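Local coordinates for ribosomal protein S2-related protein (Deinococcus radiodurans, PDB 2JH3), which probably acts as a sirohydrochlorin ferrochelatase, joining chelatase-like domains to a further domain that binds a [4Fe-4S] cluster, at residues Leu84-Leu90 / Arg109-Thr113. Sequence-based numbering, arbitrary orientation.
Sequences LPRELGL and RVRYT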
loop_
_atom_site.group_PDB
_atom_site.type_symbol
_atom_site.label_atom_id
_atom_site.label_comp_id
_atom_site.label_asym_id
_atom_site.label_seq_id
_atom_site.Cartn_x
_atom_site.Cartn_y
_atom_site.Cartn_z
ATOM N N LEU A 84 12.807 -22.067 -16.359
ATOM C CA LEU A 84 11.818 -22.795 -15.536
ATOM C C LEU A 84 12.469 -23.922 -14.756
ATOM O O LEU A 84 12.234 -24.039 -13.531
ATOM C CB LEU A 84 10.580 -23.267 -16.343
ATOM C CG LEU A 84 9.873 -22.212 -17.248
ATOM C CD1 LEU A 84 8.622 -22.732 -17.945
ATOM C CD2 LEU A 84 9.594 -20.866 -16.611
ATOM N N PRO A 85 13.327 -24.734 -15.409
ATOM C CA PRO A 85 14.050 -25.793 -14.716
ATOM C C PRO A 85 14.943 -25.288 -13.580
ATOM O O PRO A 85 14.930 -25.858 -12.514
ATOM C CB PRO A 85 14.859 -26.464 -15.836
ATOM C CG PRO A 85 14.145 -26.167 -17.018
ATOM C CD PRO A 85 13.616 -24.783 -16.858
ATOM N N ARG A 86 15.622 -24.180 -13.778
ATOM C CA ARG A 86 16.449 -23.540 -12.734
ATOM C C ARG A 86 15.629 -23.074 -11.522
ATOM O O ARG A 86 16.047 -23.232 -10.417
ATOM C CB ARG A 86 17.069 -22.326 -13.361
ATOM C CG ARG A 86 18.136 -21.641 -12.695
ATOM C CD ARG A 86 18.493 -20.471 -13.658
ATOM N NE ARG A 86 17.536 -19.410 -13.434
ATOM C CZ ARG A 86 17.310 -18.315 -14.151
ATOM N NH1 ARG A 86 17.921 -18.047 -15.313
ATOM N NH2 ARG A 86 16.380 -17.469 -13.631
ATOM N N GLU A 87 14.473 -22.458 -11.747
ATOM C CA GLU A 87 13.665 -21.988 -10.644
ATOM C C GLU A 87 12.957 -23.154 -9.930
ATOM O O GLU A 87 12.871 -23.211 -8.686
ATOM C CB GLU A 87 12.679 -20.984 -11.165
ATOM C CG GLU A 87 13.352 -19.723 -11.723
ATOM C CD GLU A 87 14.059 -18.918 -10.603
ATOM O OE1 GLU A 87 13.373 -18.485 -9.644
ATOM O OE2 GLU A 87 15.275 -18.715 -10.679
ATOM N N LEU A 88 12.508 -24.114 -10.719
ATOM C CA LEU A 88 11.936 -25.317 -10.152
ATOM C C LEU A 88 12.958 -26.152 -9.425
ATOM O O LEU A 88 12.573 -27.006 -8.645
ATOM C CB LEU A 88 11.294 -26.174 -11.239
ATOM C CG LEU A 88 9.844 -26.106 -11.680
ATOM C CD1 LEU A 88 8.781 -25.545 -10.729
ATOM C CD2 LEU A 88 9.643 -25.569 -13.105
ATOM N N GLY A 89 14.248 -25.975 -9.714
ATOM C CA GLY A 89 15.298 -26.780 -9.069
ATOM C C GLY A 89 15.529 -28.131 -9.701
ATOM O O GLY A 89 15.873 -29.102 -9.010
ATOM N N LEU A 90 15.343 -28.220 -11.020
ATOM C CA LEU A 90 15.362 -29.530 -11.695
ATOM C C LEU A 90 16.738 -30.032 -12.079
ATOM O O LEU A 90 16.877 -31.231 -12.381
ATOM C CB LEU A 90 14.459 -29.521 -12.951
ATOM C CG LEU A 90 13.012 -29.291 -12.623
ATOM C CD1 LEU A 90 12.206 -29.356 -13.892
ATOM C CD2 LEU A 90 12.540 -30.327 -11.581
ATOM N N ARG A 109 8.744 -37.854 -7.276
ATOM C CA ARG A 109 9.152 -38.043 -8.645
ATOM C C ARG A 109 8.454 -37.017 -9.533
ATOM O O ARG A 109 7.248 -37.004 -9.659
ATOM C CB ARG A 109 8.747 -39.399 -9.106
ATOM C CG ARG A 109 9.352 -39.791 -10.406
ATOM C CD ARG A 109 8.592 -40.981 -10.922
ATOM N NE ARG A 109 9.165 -41.526 -12.147
ATOM C CZ ARG A 109 8.728 -41.273 -13.386
ATOM N NH1 ARG A 109 7.698 -40.445 -13.599
ATOM N NH2 ARG A 109 9.326 -41.873 -14.424
ATOM N N VAL A 110 9.253 -36.176 -10.151
ATOM C CA VAL A 110 8.795 -35.098 -10.994
ATOM C C VAL A 110 9.248 -35.388 -12.418
ATOM O O VAL A 110 10.442 -35.609 -12.655
ATOM C CB VAL A 110 9.473 -33.762 -10.557
ATOM C CG1 VAL A 110 8.887 -32.588 -11.308
ATOM C CG2 VAL A 110 9.345 -33.585 -9.044
ATOM N N ARG A 111 8.302 -35.312 -13.335
ATOM C CA ARG A 111 8.563 -35.313 -14.794
ATOM C C ARG A 111 8.169 -33.948 -15.382
ATOM O O ARG A 111 7.019 -33.524 -15.293
ATOM C CB ARG A 111 7.753 -36.430 -15.444
ATOM C CG ARG A 111 8.086 -36.702 -16.864
ATOM C CD ARG A 111 7.412 -38.032 -17.318
ATOM N NE ARG A 111 6.668 -37.735 -18.525
ATOM C CZ ARG A 111 5.346 -37.677 -18.622
ATOM N NH1 ARG A 111 4.540 -37.962 -17.599
ATOM N NH2 ARG A 111 4.845 -37.338 -19.793
ATOM N N TYR A 112 9.155 -33.287 -15.950
ATOM C CA TYR A 112 9.039 -31.999 -16.621
ATOM C C TYR A 112 8.945 -32.228 -18.124
ATOM O O TYR A 112 9.856 -32.808 -18.743
ATOM C CB TYR A 112 10.241 -31.133 -16.254
ATOM C CG TYR A 112 10.277 -29.739 -16.860
ATOM C CD1 TYR A 112 9.419 -28.742 -16.420
ATOM C CD2 TYR A 112 11.176 -29.410 -17.866
ATOM C CE1 TYR A 112 9.471 -27.458 -16.950
ATOM C CE2 TYR A 112 11.221 -28.110 -18.402
ATOM C CZ TYR A 112 10.360 -27.148 -17.927
ATOM O OH TYR A 112 10.349 -25.861 -18.444
ATOM N N THR A 113 7.813 -31.843 -18.710
ATOM C CA THR A 113 7.578 -32.119 -20.136
ATOM C C THR A 113 8.085 -30.972 -21.040
ATOM O O THR A 113 8.492 -29.886 -20.588
ATOM C CB THR A 113 6.096 -32.369 -20.465
ATOM O OG1 THR A 113 5.335 -31.135 -20.451
ATOM C CG2 THR A 113 5.446 -33.339 -19.494
#
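Tyr112 reaches from strand 108-112 to the C-terminal end of helix 78-88 and the turn that follows it, meeting four apolar side chains. Leu90 CD1 lies against the root of the tyrosine, 3.5 Å from Tyr112 CB and 3.6 Å from Tyr112 CG. Pro85 CG meets the far half of the ring, 3.8 Å from Tyr112 CE2, while Leu88 CD2 approaches Tyr112 CE1 more loosely. Beside the phenol oxygen sits Leu84, with its CB 3.3 Å from Tyr112 OH and its CD1 3.6 Å from the same atom. Tyr112 CG stands anti to the backbone N (chi1 -179°), placed so that the ring reaches Pro85 and its hydroxyl reaches Leu84. A smaller van der Waals contact joins Leu90 CD2 to Val110 CG1 at 4.3 Å.

No hydrogen bond links the two segments; the hydroxyl of buried Tyr112 is instead hydrogen-bonded to the carbonyl of Thr80, earlier in the helix. Replacing Tyr112 by an alanine would probably leave the Thr80 carbonyl without its phenol partner and open a gap beside Leu84, Pro85 and Leu90.

Within 84-90, a Schellman motif ends the helix: Leu90 N bonds to Pro85 O at 2.8 Å, Gly89 N bonds weakly to Arg86 O, and Gly89 has positive phi. The turn brings Leu90 back against the strand. The axes of 84-88 and 109-112 run nearly antiparallel (163°), a helix packed on the mixed sheet of a CbiX, chelatase-like alpha/beta domain.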